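Local coordinates for nisin biosynthesis protein NisC (Lactococcus lactis subsp. lactis, PDB 2G0D) that catalyses, as a zinc-dependent lantibiotic cyclase, formation of the thioether rings of nisin during its biosynthesis, at residues I129-Y134 with N185-S190; G142-L147 with D157-I162; L31-G36 with T370-G375; K234-Y239 with L286-G291. All coordinates share one frame; numbering follows the deposited sequence.

Contact 1. Residues I129-Y134 with N185-S190; sequences ITPPDY and NQMSQS
T130 and N185 join two loops of the alpha-toroid fold of the LanC-like cyclases, one leading into the short turn 131-134 and the other into helix 189-194. The polar part of the contact is a hydrogen bond between a side chain and the backbone: T130 OG1 donates to N185 O over 2.7 Å. The hydroxyl reaches this carbonyl because OG1 stands anti to the threonine's own backbone N (chi1 -180°), and it arrives tilted 23° from the carbonyl plane. Within its own segment T130 is also held: T130 N donates to D133 OD2 from above the carboxylate plane and T130 O accepts from D133 N. A looser touch brings N185 CB to 3.5 Å from I129 O. The apolar part belongs to M187, whose chain bends at chi3 and lies against two successive prolines. Its CG passes P132 CD at 3.9 Å, while CE rests at the same distance from P131 CG. Beyond the contact the M187 side chain also touches H206 and is about 10 Å from the bound zinc ion. M187 SD lies 3.8 Å from P131 CB.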
loop_
_atom_site.group_PDB
_atom_site.type_symbol
_atom_site.label_atom_id
_atom_site.label_comp_id
_atom_site.label_asym_id
_atom_site.label_seq_id
_atom_site.Cartn_x
_atom_site.Cartn_y
_atom_site.Cartn_z
ATOM N N ILE A 129 5.228 13.235 -16.178
ATOM C CA ILE A 129 5.133 12.572 -14.867
ATOM C C ILE A 129 3.693 12.496 -14.354
ATOM O O ILE A 129 2.978 13.500 -14.284
ATOM C CB ILE A 129 6.107 13.173 -13.800
ATOM C CG1 ILE A 129 6.177 12.264 -12.552
ATOM C CG2 ILE A 129 5.734 14.615 -13.443
ATOM C CD1 ILE A 129 7.217 12.686 -11.517
ATOM N N THR A 130 3.295 11.268 -14.024
ATOM C CA THR A 130 1.953 10.929 -13.594
ATOM C C THR A 130 2.099 9.981 -12.384
ATOM O O THR A 130 3.158 9.352 -12.239
ATOM C CB THR A 130 1.171 10.299 -14.771
ATOM O OG1 THR A 130 -0.154 9.965 -14.361
ATOM C CG2 THR A 130 1.873 9.059 -15.337
ATOM N N PRO A 131 1.084 9.910 -11.487
ATOM C CA PRO A 131 1.277 9.072 -10.272
ATOM C C PRO A 131 1.743 7.615 -10.458
ATOM O O PRO A 131 2.648 7.205 -9.729
ATOM C CB PRO A 131 -0.079 9.154 -9.555
ATOM C CG PRO A 131 -0.623 10.495 -9.969
ATOM C CD PRO A 131 -0.228 10.587 -11.450
ATOM N N PRO A 132 1.163 6.842 -11.412
ATOM C CA PRO A 132 1.628 5.461 -11.589
ATOM C C PRO A 132 3.130 5.322 -11.831
ATOM O O PRO A 132 3.631 4.211 -11.772
ATOM C CB PRO A 132 0.867 4.974 -12.842
ATOM C CG PRO A 132 -0.316 5.823 -12.918
ATOM C CD PRO A 132 0.069 7.159 -12.353
ATOM N N ASP A 133 3.829 6.427 -12.104
ATOM C CA ASP A 133 5.293 6.395 -12.281
ATOM C C ASP A 133 6.008 6.063 -10.975
ATOM O O ASP A 133 6.901 5.222 -10.948
ATOM C CB ASP A 133 5.841 7.725 -12.815
ATOM C CG ASP A 133 5.505 7.969 -14.287
ATOM O OD1 ASP A 133 5.408 6.999 -15.081
ATOM O OD2 ASP A 133 5.366 9.158 -14.654
ATOM N N TYR A 134 5.608 6.726 -9.891
ATOM C CA TYR A 134 6.372 6.702 -8.640
ATOM C C TYR A 134 5.585 6.077 -7.479
ATOM O O TYR A 134 6.175 5.785 -6.436
ATOM C CB TYR A 134 6.778 8.133 -8.247
ATOM C CG TYR A 134 5.584 9.021 -7.997
ATOM C CD1 TYR A 134 5.093 9.869 -9.000
ATOM C CD2 TYR A 134 4.908 8.978 -6.779
ATOM C CE1 TYR A 134 3.970 10.665 -8.780
ATOM C CE2 TYR A 134 3.781 9.759 -6.557
ATOM C CZ TYR A 134 3.317 10.603 -7.554
ATOM O OH TYR A 134 2.202 11.388 -7.313
ATOM N N ASN A 185 -1.963 15.025 -16.936
ATOM C CA ASN A 185 -1.315 13.775 -16.509
ATOM C C ASN A 185 -1.963 13.209 -15.230
ATOM O O ASN A 185 -1.393 12.353 -14.552
ATOM C CB ASN A 185 0.207 13.983 -16.320
ATOM C CG ASN A 185 0.955 14.300 -17.646
ATOM O OD1 ASN A 185 0.809 13.605 -18.652
ATOM N ND2 ASN A 185 1.791 15.331 -17.615
ATOM N N GLN A 186 -3.154 13.706 -14.892
ATOM C CA GLN A 186 -3.932 13.163 -13.765
ATOM C C GLN A 186 -4.463 11.802 -14.202
ATOM O O GLN A 186 -4.613 11.555 -15.405
ATOM C CB GLN A 186 -5.077 14.104 -13.361
ATOM C CG GLN A 186 -4.666 15.460 -12.751
ATOM C CD GLN A 186 -4.112 15.372 -11.325
ATOM O OE1 GLN A 186 -4.443 14.461 -10.554
ATOM N NE2 GLN A 186 -3.278 16.339 -10.961
ATOM N N MET A 187 -4.725 10.917 -13.238
ATOM C CA MET A 187 -5.054 9.512 -13.531
ATOM C C MET A 187 -6.423 9.303 -14.194
ATOM O O MET A 187 -6.676 8.262 -14.827
ATOM C CB MET A 187 -4.964 8.680 -12.260
ATOM C CG MET A 187 -3.543 8.514 -11.755
ATOM S SD MET A 187 -3.482 7.552 -10.239
ATOM C CE MET A 187 -4.010 8.774 -9.049
ATOM N N SER A 188 -7.301 10.289 -14.031
ATOM C CA SER A 188 -8.615 10.277 -14.661
ATOM C C SER A 188 -9.102 11.694 -14.911
ATOM O O SER A 188 -8.499 12.670 -14.442
ATOM C CB SER A 188 -9.624 9.537 -13.791
ATOM O OG SER A 188 -9.755 10.187 -12.549
ATOM N N GLN A 189 -10.208 11.796 -15.641
ATOM C CA GLN A 189 -10.747 13.092 -16.042
ATOM C C GLN A 189 -11.422 13.846 -14.893
ATOM O O GLN A 189 -11.268 15.064 -14.776
ATOM C CB GLN A 189 -11.653 12.939 -17.248
ATOM C CG GLN A 189 -10.913 12.327 -18.438
ATOM C CD GLN A 189 -11.200 13.043 -19.744
ATOM O OE1 GLN A 189 -11.782 12.467 -20.671
ATOM N NE2 GLN A 189 -10.791 14.311 -19.827
ATOM N N SER A 190 -12.139 13.132 -14.032
ATOM C CA SER A 190 -12.649 13.749 -12.806
ATOM C C SER A 190 -11.519 14.527 -12.112
ATOM O O SER A 190 -11.680 15.707 -11.801
ATOM C CB SER A 190 -13.284 12.714 -11.867
ATOM O OG SER A 190 -12.301 12.026 -11.096
#

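Contact 2. Residues G142-L147 with D157-I162; sequences GILSYL and DLKILI
L147 meets I162 and L158 at one methyl, CD1, where the two antiparallel helices face each other. I162 comes in obliquely and sets its own CD1 3.5 Å from L147 CD1, tighter than ordinary van der Waals contact. L158 crosses L147 at about a right angle, with L158 CD2 3.6 Å from the same L147 CD1. One turn earlier, L144 and I162 run past each other in opposite directions. L144 turns CG away from its own amide nitrogen (chi1 -174°), which carries the branch out to I162, and L144 CD2 stops 3.5 Å from I162 CG2. I162 thus spans two leucines, CG2 serving L144 and CD1 serving L147. K159 flanks this row with an extended chain: its CG lies 4.1 Å from L144 CD1, and its CE comes to 3.2 Å from L147 O at the end of helix 140-147. The aliphatic stem packs on the leucines while NZ is hydrogen-bonded to I150 O in the loop that follows. Segments 142-147 and 157-162 approach to 10.7 Å between axes at 150°. Two neighbouring antiparallel helices with a short connection and a leucine-isoleucine interface form an alpha-hairpin, as in the helical hairpins of the alpha-toroid of LanC cyclases.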
loop_
_atom_site.group_PDB
_atom_site.type_symbol
_atom_site.label_atom_id
_atom_site.label_comp_id
_atom_site.label_asym_id
_atom_site.label_seq_id
_atom_site.Cartn_x
_atom_site.Cartn_y
_atom_site.Cartn_z
ATOM N N GLY A 142 5.713 1.229 -4.534
ATOM C CA GLY A 142 5.097 -0.077 -4.297
ATOM C C GLY A 142 6.016 -1.242 -4.666
ATOM O O GLY A 142 6.125 -2.207 -3.924
ATOM N N ILE A 143 6.687 -1.141 -5.804
ATOM C CA ILE A 143 7.663 -2.168 -6.223
ATOM C C ILE A 143 8.798 -2.302 -5.212
ATOM O O ILE A 143 9.153 -3.419 -4.837
ATOM C CB ILE A 143 8.206 -1.901 -7.647
ATOM C CG1 ILE A 143 7.114 -2.190 -8.681
ATOM C CG2 ILE A 143 9.471 -2.747 -7.944
ATOM C CD1 ILE A 143 7.487 -1.820 -10.161
ATOM N N LEU A 144 9.339 -1.169 -4.759
ATOM C CA LEU A 144 10.394 -1.140 -3.734
ATOM C C LEU A 144 9.935 -1.786 -2.415
ATOM O O LEU A 144 10.700 -2.449 -1.730
ATOM C CB LEU A 144 10.875 0.308 -3.544
ATOM C CG LEU A 144 12.080 0.617 -2.630
ATOM C CD1 LEU A 144 13.316 -0.229 -2.997
ATOM C CD2 LEU A 144 12.402 2.073 -2.680
ATOM N N SER A 145 8.666 -1.617 -2.075
ATOM C CA SER A 145 8.104 -2.214 -0.843
ATOM C C SER A 145 8.343 -3.721 -0.840
ATOM O O SER A 145 8.843 -4.284 0.149
ATOM C CB SER A 145 6.605 -1.936 -0.731
ATOM O OG SER A 145 6.138 -2.339 0.550
ATOM N N TYR A 146 7.971 -4.362 -1.956
ATOM C CA TYR A 146 8.246 -5.775 -2.189
ATOM C C TYR A 146 9.750 -6.070 -2.233
ATOM O O TYR A 146 10.214 -6.988 -1.541
ATOM C CB TYR A 146 7.581 -6.308 -3.478
ATOM C CG TYR A 146 8.160 -7.658 -3.883
ATOM C CD1 TYR A 146 7.818 -8.827 -3.193
ATOM C CD2 TYR A 146 9.070 -7.759 -4.930
ATOM C CE1 TYR A 146 8.381 -10.063 -3.537
ATOM C CE2 TYR A 146 9.651 -8.991 -5.279
ATOM C CZ TYR A 146 9.314 -10.138 -4.569
ATOM O OH TYR A 146 9.871 -11.362 -4.924
ATOM N N LEU A 147 10.501 -5.307 -3.029
ATOM C CA LEU A 147 11.958 -5.559 -3.193
ATOM C C LEU A 147 12.708 -5.594 -1.876
ATOM O O LEU A 147 13.562 -6.455 -1.700
ATOM C CB LEU A 147 12.621 -4.576 -4.181
ATOM C CG LEU A 147 12.163 -4.714 -5.648
ATOM C CD1 LEU A 147 12.699 -3.534 -6.489
ATOM C CD2 LEU A 147 12.579 -6.051 -6.264
ATOM N N ASP A 157 21.858 -2.831 -6.077
ATOM C CA ASP A 157 21.988 -1.813 -7.106
ATOM C C ASP A 157 20.623 -1.292 -7.554
ATOM O O ASP A 157 20.431 -0.087 -7.596
ATOM C CB ASP A 157 22.849 -2.301 -8.288
ATOM C CG ASP A 157 24.310 -2.427 -7.924
ATOM O OD1 ASP A 157 24.824 -1.579 -7.167
ATOM O OD2 ASP A 157 24.973 -3.378 -8.396
ATOM N N LEU A 158 19.696 -2.206 -7.855
ATOM C CA LEU A 158 18.320 -1.883 -8.198
ATOM C C LEU A 158 17.642 -1.015 -7.112
ATOM O O LEU A 158 16.974 -0.017 -7.422
ATOM C CB LEU A 158 17.525 -3.192 -8.418
ATOM C CG LEU A 158 15.989 -3.157 -8.571
ATOM C CD1 LEU A 158 15.550 -2.303 -9.785
ATOM C CD2 LEU A 158 15.388 -4.552 -8.658
ATOM N N LYS A 159 17.809 -1.409 -5.847
ATOM C CA LYS A 159 17.208 -0.696 -4.708
ATOM C C LYS A 159 17.680 0.740 -4.660
ATOM O O LYS A 159 16.875 1.661 -4.543
ATOM C CB LYS A 159 17.516 -1.417 -3.409
ATOM C CG LYS A 159 16.594 -2.627 -3.173
ATOM C CD LYS A 159 17.103 -3.497 -1.996
ATOM C CE LYS A 159 16.255 -4.753 -1.897
ATOM N NZ LYS A 159 16.673 -5.624 -0.791
ATOM N N ILE A 160 18.993 0.919 -4.825
ATOM C CA ILE A 160 19.634 2.226 -4.784
ATOM C C ILE A 160 19.219 3.091 -5.980
ATOM O O ILE A 160 18.983 4.298 -5.832
ATOM C CB ILE A 160 21.167 2.037 -4.643
ATOM C CG1 ILE A 160 21.484 1.705 -3.179
ATOM C CG2 ILE A 160 21.957 3.255 -5.137
ATOM C CD1 ILE A 160 22.691 0.770 -3.036
ATOM N N LEU A 161 19.107 2.456 -7.149
ATOM C CA LEU A 161 18.627 3.102 -8.369
ATOM C C LEU A 161 17.224 3.676 -8.182
ATOM O O LEU A 161 16.979 4.829 -8.548
ATOM C CB LEU A 161 18.636 2.118 -9.559
ATOM C CG LEU A 161 18.241 2.676 -10.935
ATOM C CD1 LEU A 161 19.426 3.402 -11.616
ATOM C CD2 LEU A 161 17.704 1.545 -11.831
ATOM N N ILE A 162 16.312 2.874 -7.630
ATOM C CA ILE A 162 14.931 3.323 -7.309
ATOM C C ILE A 162 14.925 4.434 -6.233
ATOM O O ILE A 162 14.270 5.481 -6.385
ATOM C CB ILE A 162 14.061 2.149 -6.781
ATOM C CG1 ILE A 162 13.760 1.138 -7.892
ATOM C CG2 ILE A 162 12.773 2.643 -6.162
ATOM C CD1 ILE A 162 13.263 -0.208 -7.380
#

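Contact 3. Residues L31-G36 with T370-G375; sequences LTLSTG and TGFLEG
F372 and L33 both carry CG anti to the backbone N (chi1 169° and 174°), and these torsions bring the phenyl ring and the leucine branch together. The two side chains cross obliquely, with L33 CD1 3.9 Å from F372 CD2. Backbone atoms make the polar part. L373 N donates to S34 O at 3.1 Å, nearly straight at 167°. Two waters continue the join. Water 1 accepts from F372 N at 2.9 Å and donates to both L33 O and G36 O. Water 2 donates to S34 O and accepts from E374 N at 2.8 Å, so S34 O is gripped by a direct bond and a bridged one. The backbones of G371 and T35 come close, with G371 CA 4.1 Å from T35 CA and 3.9 Å from T35 O. In the 31-36 loop, T32 OG1 accepts from T35 N at 3.1 Å, an ST motif ahead of helix 37-45. The 370-375 loop is also tied by its backbone, through L373, to the zinc ligand C324, and E374 touches the ligand H325. Two loops that each lead into a helix thus meet here, and the second passes beside the zinc site of the LanC alpha-toroid.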
loop_
_atom_site.group_PDB
_atom_site.type_symbol
_atom_site.label_atom_id
_atom_site.label_comp_id
_atom_site.label_asym_id
_atom_site.label_seq_id
_atom_site.Cartn_x
_atom_site.Cartn_y
_atom_site.Cartn_z
ATOM N N LEU A 31 -5.054 -11.653 -12.532
ATOM C CA LEU A 31 -3.691 -11.872 -12.056
ATOM C C LEU A 31 -3.163 -10.747 -11.163
ATOM O O LEU A 31 -2.015 -10.778 -10.753
ATOM C CB LEU A 31 -2.734 -12.131 -13.218
ATOM C CG LEU A 31 -3.074 -13.403 -13.987
ATOM C CD1 LEU A 31 -3.491 -13.016 -15.393
ATOM C CD2 LEU A 31 -1.894 -14.317 -14.041
ATOM N N THR A 32 -4.015 -9.768 -10.866
ATOM C CA THR A 32 -3.612 -8.585 -10.103
ATOM C C THR A 32 -3.782 -8.814 -8.607
ATOM O O THR A 32 -4.687 -9.519 -8.174
ATOM C CB THR A 32 -4.453 -7.340 -10.493
ATOM O OG1 THR A 32 -5.813 -7.521 -10.058
ATOM C CG2 THR A 32 -4.415 -7.097 -12.016
ATOM N N LEU A 33 -2.922 -8.194 -7.809
ATOM C CA LEU A 33 -3.156 -8.126 -6.362
ATOM C C LEU A 33 -4.478 -7.400 -6.056
ATOM O O LEU A 33 -5.237 -7.826 -5.171
ATOM C CB LEU A 33 -1.978 -7.451 -5.647
ATOM C CG LEU A 33 -2.110 -7.158 -4.133
ATOM C CD1 LEU A 33 -2.506 -8.415 -3.296
ATOM C CD2 LEU A 33 -0.809 -6.528 -3.602
ATOM N N SER A 34 -4.770 -6.339 -6.810
ATOM C CA SER A 34 -5.934 -5.485 -6.540
ATOM C C SER A 34 -7.223 -6.238 -6.448
ATOM O O SER A 34 -7.990 -6.007 -5.499
ATOM C CB SER A 34 -6.125 -4.431 -7.636
ATOM O OG SER A 34 -5.124 -3.469 -7.516
ATOM N N THR A 35 -7.480 -7.086 -7.455
ATOM C CA THR A 35 -8.793 -7.728 -7.629
ATOM C C THR A 35 -8.729 -9.233 -7.909
ATOM O O THR A 35 -9.759 -9.895 -7.944
ATOM C CB THR A 35 -9.598 -7.100 -8.810
ATOM O OG1 THR A 35 -8.815 -7.199 -10.002
ATOM C CG2 THR A 35 -9.934 -5.614 -8.552
ATOM N N GLY A 36 -7.538 -9.772 -8.126
ATOM C CA GLY A 36 -7.424 -11.131 -8.647
ATOM C C GLY A 36 -6.768 -12.119 -7.700
ATOM O O GLY A 36 -6.757 -11.921 -6.469
ATOM N N THR A 370 -14.475 -9.831 -4.707
ATOM C CA THR A 370 -13.879 -10.693 -3.703
ATOM C C THR A 370 -12.439 -10.345 -3.402
ATOM O O THR A 370 -11.859 -10.930 -2.510
ATOM C CB THR A 370 -13.901 -12.179 -4.129
ATOM O OG1 THR A 370 -13.123 -12.346 -5.331
ATOM C CG2 THR A 370 -15.330 -12.658 -4.331
ATOM N N GLY A 371 -11.886 -9.387 -4.144
ATOM C CA GLY A 371 -10.459 -9.103 -4.139
ATOM C C GLY A 371 -9.937 -8.319 -2.939
ATOM O O GLY A 371 -10.697 -7.865 -2.061
ATOM N N PHE A 372 -8.623 -8.133 -2.935
ATOM C CA PHE A 372 -7.923 -7.654 -1.765
ATOM C C PHE A 372 -8.236 -6.211 -1.458
ATOM O O PHE A 372 -8.649 -5.868 -0.334
ATOM C CB PHE A 372 -6.418 -7.809 -1.966
ATOM C CG PHE A 372 -5.609 -7.112 -0.916
ATOM C CD1 PHE A 372 -5.656 -7.544 0.413
ATOM C CD2 PHE A 372 -4.810 -6.006 -1.248
ATOM C CE1 PHE A 372 -4.905 -6.877 1.393
ATOM C CE2 PHE A 372 -4.097 -5.338 -0.288
ATOM C CZ PHE A 372 -4.126 -5.777 1.033
ATOM N N LEU A 373 -8.062 -5.360 -2.471
ATOM C CA LEU A 373 -7.987 -3.942 -2.222
ATOM C C LEU A 373 -9.352 -3.365 -1.832
ATOM O O LEU A 373 -9.464 -2.538 -0.911
ATOM C CB LEU A 373 -7.349 -3.220 -3.437
ATOM C CG LEU A 373 -7.032 -1.733 -3.284
ATOM C CD1 LEU A 373 -6.154 -1.431 -2.057
ATOM C CD2 LEU A 373 -6.404 -1.139 -4.566
ATOM N N GLU A 374 -10.387 -3.799 -2.537
ATOM C CA GLU A 374 -11.730 -3.282 -2.284
ATOM C C GLU A 374 -12.693 -4.357 -1.833
ATOM O O GLU A 374 -13.772 -4.048 -1.315
ATOM C CB GLU A 374 -12.277 -2.584 -3.539
ATOM C CG GLU A 374 -11.413 -1.388 -3.928
ATOM C CD GLU A 374 -12.147 -0.357 -4.756
ATOM O OE1 GLU A 374 -13.257 -0.642 -5.213
ATOM O OE2 GLU A 374 -11.612 0.753 -4.941
ATOM N N GLY A 375 -12.291 -5.613 -2.034
ATOM C CA GLY A 375 -13.227 -6.732 -1.958
ATOM C C GLY A 375 -13.248 -7.357 -0.581
ATOM O O GLY A 375 -12.503 -6.938 0.325
HETATM O O HOH W 1 -7.086 -9.661 -4.905
HETATM O O HOH W 2 -10.495 -5.345 -4.926
#

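Contact 4. Residues K234-Y239 with L286-G291; sequences KIIFIY and LLYLYG
Helices 226-242 and 281-294, two helices of the alpha-toroid, meet here across an antiparallel and strongly crossed interface; the axes of segments 234-239 and 286-291 come to 10.8 Å at 136°. L287 is the central side chain. Its CG is anti to the backbone N (chi1 173°), and its two methyls divide the work: CD1 lies 4.0 Å from I236 CG1, while CD2 presses on the Y239 ring, 3.3 Å from Y239 CD2. The same CD2 also reaches I235, stopping 3.8 Å from I235 CG2, so L287 is wedged among three side chains of the facing helix. The neighbouring Y288 directs its phenol end at the root of Y239: Y288 OH is 3.3 Å from Y239 CB, and Y288 CE1 is 4.2 Å from I236 CG2. At the other end of the contact, I236 CD1 lies 3.9 Å from G291 CA, methyl directly against backbone. Both phenols find their hydrogen-bond partners beyond the two segments: Y288 OH bonds to E240 OE2, one residue past the first segment, and Y239 OH to M202 O. Y239 also meets W252 edge-to-face. Around this core, helix 298-314 packs on Y288 and I236, helix 208-221 touches I235 and Y239 through L208, and helix 327-341 covers L286 and L289.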
loop_
_atom_site.group_PDB
_atom_site.type_symbol
_atom_site.label_atom_id
_atom_site.label_comp_id
_atom_site.label_asym_id
_atom_site.label_seq_id
_atom_site.Cartn_x
_atom_site.Cartn_y
_atom_site.Cartn_z
ATOM N N LYS A 234 12.258 16.714 3.635
ATOM C CA LYS A 234 11.495 17.663 2.818
ATOM C C LYS A 234 10.014 17.282 2.727
ATOM O O LYS A 234 9.137 18.138 2.864
ATOM C CB LYS A 234 12.088 17.769 1.415
ATOM C CG LYS A 234 11.254 18.623 0.470
ATOM C CD LYS A 234 12.080 19.239 -0.652
ATOM C CE LYS A 234 11.167 20.089 -1.523
ATOM N NZ LYS A 234 11.785 20.467 -2.826
ATOM N N ILE A 235 9.751 15.996 2.496
ATOM C CA ILE A 235 8.388 15.483 2.427
ATOM C C ILE A 235 7.651 15.773 3.739
ATOM O O ILE A 235 6.553 16.298 3.714
ATOM C CB ILE A 235 8.359 13.974 2.044
ATOM C CG1 ILE A 235 8.757 13.803 0.568
ATOM C CG2 ILE A 235 6.971 13.341 2.331
ATOM C CD1 ILE A 235 8.949 12.358 0.134
ATOM N N ILE A 236 8.278 15.480 4.874
ATOM C CA ILE A 236 7.619 15.705 6.148
ATOM C C ILE A 236 7.411 17.199 6.384
ATOM O O ILE A 236 6.336 17.620 6.800
ATOM C CB ILE A 236 8.357 15.031 7.326
ATOM C CG1 ILE A 236 8.321 13.507 7.174
ATOM C CG2 ILE A 236 7.688 15.401 8.662
ATOM C CD1 ILE A 236 9.415 12.799 7.941
ATOM N N PHE A 237 8.437 17.998 6.082
ATOM C CA PHE A 237 8.353 19.469 6.158
ATOM C C PHE A 237 7.164 20.009 5.336
ATOM O O PHE A 237 6.484 20.956 5.767
ATOM C CB PHE A 237 9.684 20.092 5.694
ATOM C CG PHE A 237 9.714 21.608 5.720
ATOM C CD1 PHE A 237 10.343 22.285 6.759
ATOM C CD2 PHE A 237 9.171 22.355 4.675
ATOM C CE1 PHE A 237 10.413 23.702 6.772
ATOM C CE2 PHE A 237 9.224 23.768 4.681
ATOM C CZ PHE A 237 9.851 24.432 5.732
ATOM N N ILE A 238 6.903 19.395 4.175
ATOM C CA ILE A 238 5.768 19.796 3.330
ATOM C C ILE A 238 4.431 19.410 3.976
ATOM O O ILE A 238 3.467 20.165 3.898
ATOM C CB ILE A 238 5.867 19.252 1.871
ATOM C CG1 ILE A 238 7.054 19.888 1.134
ATOM C CG2 ILE A 238 4.567 19.518 1.104
ATOM C CD1 ILE A 238 7.417 19.201 -0.166
ATOM N N TYR A 239 4.373 18.242 4.616
ATOM C CA TYR A 239 3.184 17.892 5.399
ATOM C C TYR A 239 2.957 18.869 6.547
ATOM O O TYR A 239 1.830 19.339 6.746
ATOM C CB TYR A 239 3.192 16.416 5.839
ATOM C CG TYR A 239 2.669 15.553 4.723
ATOM C CD1 TYR A 239 1.294 15.304 4.582
ATOM C CD2 TYR A 239 3.538 15.051 3.754
ATOM C CE1 TYR A 239 0.803 14.554 3.505
ATOM C CE2 TYR A 239 3.068 14.292 2.690
ATOM C CZ TYR A 239 1.708 14.048 2.572
ATOM O OH TYR A 239 1.285 13.301 1.515
ATOM N N LEU A 286 1.125 7.223 8.790
ATOM C CA LEU A 286 2.239 6.281 8.548
ATOM C C LEU A 286 3.544 7.020 8.203
ATOM O O LEU A 286 4.617 6.678 8.696
ATOM C CB LEU A 286 1.865 5.251 7.454
ATOM C CG LEU A 286 0.742 4.249 7.815
ATOM C CD1 LEU A 286 0.298 3.384 6.605
ATOM C CD2 LEU A 286 1.204 3.386 8.936
ATOM N N LEU A 287 3.453 8.047 7.368
ATOM C CA LEU A 287 4.619 8.898 7.090
ATOM C C LEU A 287 5.260 9.418 8.387
ATOM O O LEU A 287 6.468 9.354 8.542
ATOM C CB LEU A 287 4.234 10.089 6.186
ATOM C CG LEU A 287 5.342 11.139 5.973
ATOM C CD1 LEU A 287 6.535 10.567 5.165
ATOM C CD2 LEU A 287 4.786 12.380 5.285
ATOM N N TYR A 288 4.451 9.913 9.316
ATOM C CA TYR A 288 4.986 10.549 10.504
ATOM C C TYR A 288 5.567 9.473 11.437
ATOM O O TYR A 288 6.594 9.676 12.101
ATOM C CB TYR A 288 3.892 11.356 11.208
ATOM C CG TYR A 288 3.629 12.744 10.620
ATOM C CD1 TYR A 288 4.213 13.881 11.200
ATOM C CD2 TYR A 288 2.807 12.925 9.496
ATOM C CE1 TYR A 288 3.997 15.168 10.681
ATOM C CE2 TYR A 288 2.573 14.222 8.972
ATOM C CZ TYR A 288 3.170 15.335 9.586
ATOM O OH TYR A 288 2.966 16.617 9.106
ATOM N N LEU A 289 4.904 8.325 11.458
ATOM C CA LEU A 289 5.302 7.222 12.290
ATOM C C LEU A 289 6.677 6.752 11.808
ATOM O O LEU A 289 7.644 6.751 12.576
ATOM C CB LEU A 289 4.248 6.092 12.175
ATOM C CG LEU A 289 4.606 4.802 12.905
ATOM C CD1 LEU A 289 4.803 5.146 14.406
ATOM C CD2 LEU A 289 3.573 3.714 12.710
ATOM N N TYR A 290 6.740 6.362 10.526
ATOM C CA TYR A 290 7.945 5.841 9.916
ATOM C C TYR A 290 9.074 6.868 9.864
ATOM O O TYR A 290 10.223 6.535 10.162
ATOM C CB TYR A 290 7.649 5.293 8.522
ATOM C CG TYR A 290 6.694 4.085 8.486
ATOM C CD1 TYR A 290 6.643 3.155 9.542
ATOM C CD2 TYR A 290 5.889 3.863 7.383
ATOM C CE1 TYR A 290 5.785 2.042 9.492
ATOM C CE2 TYR A 290 5.025 2.767 7.323
ATOM C CZ TYR A 290 4.984 1.864 8.369
ATOM O OH TYR A 290 4.110 0.803 8.292
ATOM N N GLY A 291 8.755 8.102 9.472
ATOM C CA GLY A 291 9.730 9.222 9.517
ATOM C C GLY A 291 10.282 9.431 10.916
ATOM O O GLY A 291 11.509 9.521 11.112
#

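In the fold
The four contacts are spread through one LanC-like domain without touching one another. Contact 3 ties residues 31-36 to 370-375, so the other three all fall between its segments along the chain; contact 4 lies on the opposite side of the chain's centre, about 28 Å away centre to centre. Contacts 1 and 2 are linked in sequence: the turn 131-134 is followed by helix 140-147, and the nearest atoms of contacts 1 and 2 are about 5 Å apart. Contacts 3 and 1 approach the zinc ion bound by C278, C324 and H325, with the side chains of E374 about 5 Å and M187 about 10 Å from it. Contacts 2 and 4 join helices of the toroid.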